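PDB 4WJ1: antigen MTB48, Mycobacterial protein from Mycobacterium smegmatis, which probably takes part in DNA conjugation, at least in the recipient strain, as the EspB protein of the ESX-1 type VII secretion system. Local coordinates for residues 139-151 and 227-240. Numbering follows the deposited sequence.
Sequences WEAAARIIHSGDT and LVANHPTLENVREF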
loop_
_atom_site.group_PDB
_atom_site.type_symbol
_atom_site.label_atom_id
_atom_site.label_comp_id
_atom_site.label_asym_id
_atom_site.label_seq_id
_atom_site.Cartn_x
_atom_site.Cartn_y
_atom_site.Cartn_z
ATOM N N TRP A 139 22.659 31.112 -6.580
ATOM C CA TRP A 139 23.376 29.854 -6.368
ATOM C C TRP A 139 23.888 29.676 -4.939
ATOM O O TRP A 139 23.906 28.555 -4.426
ATOM C CB TRP A 139 24.539 29.712 -7.353
ATOM C CG TRP A 139 25.726 30.601 -7.133
ATOM C CD1 TRP A 139 25.949 31.821 -7.697
ATOM C CD2 TRP A 139 26.884 30.306 -6.342
ATOM N NE1 TRP A 139 27.165 32.320 -7.285
ATOM C CE2 TRP A 139 27.757 31.408 -6.455
ATOM C CE3 TRP A 139 27.257 29.230 -5.533
ATOM C CZ2 TRP A 139 28.979 31.460 -5.788
ATOM C CZ3 TRP A 139 28.483 29.284 -4.873
ATOM C CH2 TRP A 139 29.322 30.389 -5.002
ATOM N N GLU A 140 24.299 30.758 -4.290
ATOM C CA GLU A 140 24.758 30.628 -2.914
ATOM C C GLU A 140 23.549 30.335 -2.033
ATOM O O GLU A 140 23.601 29.472 -1.156
ATOM C CB GLU A 140 25.490 31.875 -2.433
ATOM C CG GLU A 140 26.383 32.520 -3.484
ATOM C CD GLU A 140 27.155 33.731 -2.952
ATOM O OE1 GLU A 140 27.047 34.026 -1.735
ATOM O OE2 GLU A 140 27.868 34.389 -3.752
ATOM N N ALA A 141 22.449 31.038 -2.295
ATOM C CA ALA A 141 21.210 30.812 -1.564
ATOM C C ALA A 141 20.761 29.367 -1.700
ATOM O O ALA A 141 20.294 28.769 -0.733
ATOM C CB ALA A 141 20.125 31.745 -2.055
ATOM N N ALA A 142 20.897 28.810 -2.899
ATOM C CA ALA A 142 20.441 27.448 -3.141
ATOM C C ALA A 142 21.396 26.432 -2.517
ATOM O O ALA A 142 20.963 25.425 -1.953
ATOM C CB ALA A 142 20.280 27.202 -4.628
ATOM N N ALA A 143 22.693 26.700 -2.620
ATOM C CA ALA A 143 23.702 25.837 -2.016
ATOM C C ALA A 143 23.455 25.729 -0.514
ATOM O O ALA A 143 23.538 24.646 0.066
ATOM C CB ALA A 143 25.103 26.368 -2.304
ATOM N N ARG A 144 23.120 26.862 0.094
ATOM C CA ARG A 144 22.840 26.945 1.521
ATOM C C ARG A 144 21.667 26.055 1.889
ATOM O O ARG A 144 21.727 25.282 2.844
ATOM C CB ARG A 144 22.549 28.397 1.909
ATOM C CG ARG A 144 22.514 28.698 3.404
ATOM C CD ARG A 144 23.666 29.632 3.783
ATOM N NE ARG A 144 23.867 30.655 2.757
ATOM C CZ ARG A 144 24.991 31.346 2.592
ATOM N NH1 ARG A 144 26.034 31.128 3.387
ATOM N NH2 ARG A 144 25.075 32.253 1.626
ATOM N N ILE A 145 20.589 26.178 1.121
ATOM C CA ILE A 145 19.380 25.408 1.363
ATOM C C ILE A 145 19.669 23.923 1.205
ATOM O O ILE A 145 19.276 23.110 2.043
ATOM C CB ILE A 145 18.257 25.833 0.405
ATOM C CG1 ILE A 145 17.732 27.207 0.784
ATOM C CG2 ILE A 145 17.114 24.817 0.393
ATOM C CD1 ILE A 145 16.863 27.791 -0.272
ATOM N N ILE A 146 20.367 23.575 0.127
ATOM C CA ILE A 146 20.717 22.185 -0.137
ATOM C C ILE A 146 21.572 21.609 0.997
ATOM O O ILE A 146 21.318 20.506 1.488
ATOM C CB ILE A 146 21.466 22.049 -1.486
ATOM C CG1 ILE A 146 20.503 22.307 -2.641
ATOM C CG2 ILE A 146 22.061 20.664 -1.647
ATOM C CD1 ILE A 146 21.191 22.553 -3.952
ATOM N N HIS A 147 22.575 22.358 1.441
ATOM C CA HIS A 147 23.542 21.752 2.339
ATOM C C HIS A 147 23.217 21.929 3.816
ATOM O O HIS A 147 23.830 21.285 4.660
ATOM C CB HIS A 147 24.935 22.262 2.006
ATOM C CG HIS A 147 25.472 21.678 0.736
ATOM N ND1 HIS A 147 26.242 20.542 0.709
ATOM C CD2 HIS A 147 25.290 22.050 -0.559
ATOM C CE1 HIS A 147 26.531 20.235 -0.552
ATOM N NE2 HIS A 147 25.964 21.137 -1.332
ATOM N N SER A 148 22.206 22.730 4.127
ATOM C CA SER A 148 21.769 22.833 5.510
ATOM C C SER A 148 20.813 21.686 5.845
ATOM O O SER A 148 20.437 21.477 6.997
ATOM C CB SER A 148 21.115 24.187 5.775
ATOM O OG SER A 148 19.768 24.172 5.362
ATOM N N GLY A 149 20.416 20.935 4.830
ATOM C CA GLY A 149 19.587 19.772 5.060
ATOM C C GLY A 149 20.441 18.522 5.077
ATOM O O GLY A 149 21.641 18.570 5.384
ATOM N N ASP A 150 19.825 17.400 4.732
ATOM C CA ASP A 150 20.532 16.136 4.641
ATOM C C ASP A 150 20.866 15.825 3.187
ATOM O O ASP A 150 20.057 15.261 2.453
ATOM C CB ASP A 150 19.699 15.005 5.256
ATOM C CG ASP A 150 20.340 13.640 5.071
ATOM O OD1 ASP A 150 21.577 13.581 4.855
ATOM O OD2 ASP A 150 19.600 12.629 5.137
ATOM N N THR A 151 22.082 16.163 2.796
ATOM C CA THR A 151 22.524 16.053 1.417
ATOM C C THR A 151 22.564 14.606 0.953
ATOM O O THR A 151 22.792 14.332 -0.234
ATOM C CB THR A 151 23.930 16.712 1.237
ATOM O OG1 THR A 151 24.912 15.978 1.979
ATOM C CG2 THR A 151 23.903 18.128 1.749
ATOM N N LEU A 227 21.740 16.083 -7.760
ATOM C CA LEU A 227 21.639 17.509 -7.487
ATOM C C LEU A 227 22.784 17.917 -6.564
ATOM O O LEU A 227 23.490 18.890 -6.807
ATOM C CB LEU A 227 20.293 17.848 -6.855
ATOM C CG LEU A 227 20.242 19.254 -6.262
ATOM C CD1 LEU A 227 20.201 20.300 -7.361
ATOM C CD2 LEU A 227 19.084 19.405 -5.301
ATOM N N VAL A 228 22.981 17.145 -5.508
ATOM C CA VAL A 228 24.040 17.424 -4.561
ATOM C C VAL A 228 25.415 17.356 -5.238
ATOM O O VAL A 228 26.285 18.182 -4.981
ATOM C CB VAL A 228 23.968 16.455 -3.383
ATOM C CG1 VAL A 228 25.240 16.541 -2.532
ATOM C CG2 VAL A 228 22.734 16.764 -2.562
ATOM N N ALA A 229 25.574 16.393 -6.136
ATOM C CA ALA A 229 26.813 16.188 -6.876
ATOM C C ALA A 229 27.130 17.306 -7.865
ATOM O O ALA A 229 28.278 17.723 -7.980
ATOM C CB ALA A 229 26.761 14.847 -7.613
ATOM N N ASN A 230 26.126 17.789 -8.588
ATOM C CA ASN A 230 26.392 18.775 -9.625
ATOM C C ASN A 230 26.130 20.213 -9.223
ATOM O O ASN A 230 26.521 21.126 -9.939
ATOM C CB ASN A 230 25.571 18.472 -10.875
ATOM C CG ASN A 230 25.910 17.136 -11.466
ATOM O OD1 ASN A 230 26.980 16.585 -11.192
ATOM N ND2 ASN A 230 24.997 16.590 -12.277
ATOM N N HIS A 231 25.438 20.433 -8.114
ATOM C CA HIS A 231 25.141 21.804 -7.724
ATOM C C HIS A 231 26.325 22.373 -6.970
ATOM O O HIS A 231 27.039 21.639 -6.299
ATOM C CB HIS A 231 23.882 21.875 -6.865
ATOM C CG HIS A 231 23.399 23.268 -6.626
ATOM N ND1 HIS A 231 23.947 24.093 -5.670
ATOM C CD2 HIS A 231 22.437 23.996 -7.251
ATOM C CE1 HIS A 231 23.329 25.263 -5.695
ATOM N NE2 HIS A 231 22.408 25.227 -6.644
ATOM N N PRO A 232 26.564 23.681 -7.099
ATOM C CA PRO A 232 27.617 24.273 -6.279
ATOM C C PRO A 232 27.415 23.959 -4.800
ATOM O O PRO A 232 26.284 23.935 -4.311
ATOM C CB PRO A 232 27.470 25.762 -6.567
ATOM C CG PRO A 232 26.989 25.793 -7.986
ATOM C CD PRO A 232 26.049 24.633 -8.098
ATOM N N THR A 233 28.511 23.691 -4.103
ATOM C CA THR A 233 28.434 23.292 -2.709
ATOM C C THR A 233 28.498 24.494 -1.801
ATOM O O THR A 233 28.797 25.601 -2.240
ATOM C CB THR A 233 29.563 22.341 -2.335
ATOM O OG1 THR A 233 30.820 22.986 -2.588
ATOM C CG2 THR A 233 29.455 21.055 -3.148
ATOM N N LEU A 234 28.208 24.269 -0.526
ATOM C CA LEU A 234 28.247 25.343 0.433
ATOM C C LEU A 234 29.705 25.745 0.587
ATOM O O LEU A 234 30.015 26.919 0.741
ATOM C CB LEU A 234 27.612 24.919 1.761
ATOM C CG LEU A 234 27.383 26.058 2.758
ATOM C CD1 LEU A 234 26.742 27.269 2.088
ATOM C CD2 LEU A 234 26.525 25.588 3.916
ATOM N N GLU A 235 30.597 24.764 0.495
ATOM C CA GLU A 235 32.032 25.023 0.489
ATOM C C GLU A 235 32.418 25.895 -0.705
ATOM O O GLU A 235 33.344 26.698 -0.606
ATOM C CB GLU A 235 32.832 23.710 0.472
ATOM C CG GLU A 235 34.347 23.928 0.528
ATOM C CD GLU A 235 35.184 22.645 0.603
ATOM O OE1 GLU A 235 34.612 21.529 0.567
ATOM O OE2 GLU A 235 36.434 22.772 0.712
ATOM N N ASN A 236 31.712 25.749 -1.829
ATOM C CA ASN A 236 31.969 26.616 -2.975
ATOM C C ASN A 236 31.685 28.069 -2.613
ATOM O O ASN A 236 32.379 28.972 -3.078
ATOM C CB ASN A 236 31.136 26.217 -4.192
ATOM C CG ASN A 236 31.654 24.968 -4.879
ATOM O OD1 ASN A 236 30.927 24.307 -5.619
ATOM N ND2 ASN A 236 32.911 24.639 -4.636
ATOM N N VAL A 237 30.679 28.294 -1.770
ATOM C CA VAL A 237 30.393 29.645 -1.297
ATOM C C VAL A 237 31.585 30.214 -0.520
ATOM O O VAL A 237 32.025 31.349 -0.753
ATOM C CB VAL A 237 29.151 29.682 -0.399
ATOM C CG1 VAL A 237 28.844 31.114 0.016
ATOM C CG2 VAL A 237 27.968 29.057 -1.112
ATOM N N ARG A 238 32.112 29.416 0.404
ATOM C CA ARG A 238 33.270 29.835 1.171
ATOM C C ARG A 238 34.444 30.075 0.237
ATOM O O ARG A 238 35.105 31.106 0.308
ATOM C CB ARG A 238 33.642 28.792 2.229
ATOM C CG ARG A 238 35.035 29.008 2.812
ATOM C CD ARG A 238 35.290 28.175 4.056
ATOM N NE ARG A 238 36.511 28.622 4.723
ATOM C CZ ARG A 238 37.718 28.096 4.521
ATOM N NH1 ARG A 238 37.866 27.076 3.683
ATOM N NH2 ARG A 238 38.775 28.586 5.167
ATOM N N GLU A 239 34.686 29.115 -0.647
ATOM C CA GLU A 239 35.819 29.178 -1.552
ATOM C C GLU A 239 35.738 30.399 -2.457
ATOM O O GLU A 239 36.764 30.971 -2.823
ATOM C CB GLU A 239 35.901 27.900 -2.382
ATOM C CG GLU A 239 36.260 26.665 -1.595
ATOM C CD GLU A 239 36.168 25.400 -2.421
ATOM O OE1 GLU A 239 35.474 25.414 -3.465
ATOM O OE2 GLU A 239 36.793 24.391 -2.021
ATOM N N PHE A 240 34.523 30.814 -2.801
ATOM C CA PHE A 240 34.359 31.978 -3.658
ATOM C C PHE A 240 34.862 33.226 -2.960
ATOM O O PHE A 240 35.453 34.098 -3.588
ATOM C CB PHE A 240 32.900 32.155 -4.070
ATOM C CG PHE A 240 32.691 33.253 -5.066
ATOM C CD1 PHE A 240 33.002 33.060 -6.398
ATOM C CD2 PHE A 240 32.194 34.484 -4.669
ATOM C CE1 PHE A 240 32.816 34.076 -7.322
ATOM C CE2 PHE A 240 32.005 35.501 -5.584
ATOM C CZ PHE A 240 32.314 35.297 -6.914
HETATM O O HOH W 1 25.783 20.543 -4.074
#
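Trp139 lies along helix 234-240 and turns the edge of its six-membered ring to one face of Phe240, a T-shaped pair with centroids 5.9 Å apart and planes at 82°. Its first torsion places CG between the backbone N and the carbonyl carbon (chi1 72°), which carries the indole past Pro232, whose CB lies 3.6 Å from Trp139 CE3, and on to Val237. The methyl CG2 of Val237 meets Trp139 CZ3 at 3.8 Å, and this valine fills a hole formed by Trp139, Glu140, Ala143 and Arg144, a single knob-into-hole fit between two short helices; the segment axes approach to 8.9 Å, with their N-to-C directions 138° apart, nearer antiparallel than parallel. Ala143 CB lies 3.4 Å from Pro232 O, in the turn before helix 234-240. Both segments belong to the PPE domain of this long helical protein; the short helix 139-147 packs across the turn where helix 187-230 ends and helix 234-242 starts, a start secured by the capping box of Thr233 and Asn236. Leu234 leans against the other end of helix 139-147, its CB 3.8 Å from His147 CB and its CD1 against Arg144 CA, while Leu234 N sits over one face of the His147 ring, toward its rim. At the edge of that ring, His147 NE2 is joined at 2.8 Å to a water that also lies within hydrogen-bonding distance of Val228 O and His231 O, tying the histidine to the helix end. The buried His231 has Ile146 CD1 over one ring face, a CH-pi contact 3.6 Å from the centroid. Two polar contacts fix its rotation: ND1 donates to a lone pair of Pro232 O, and NE2 is hydrogen-bonded to Ser262 OG of helix 248-272, which also flanks Trp139 through Trp255 and Leu258.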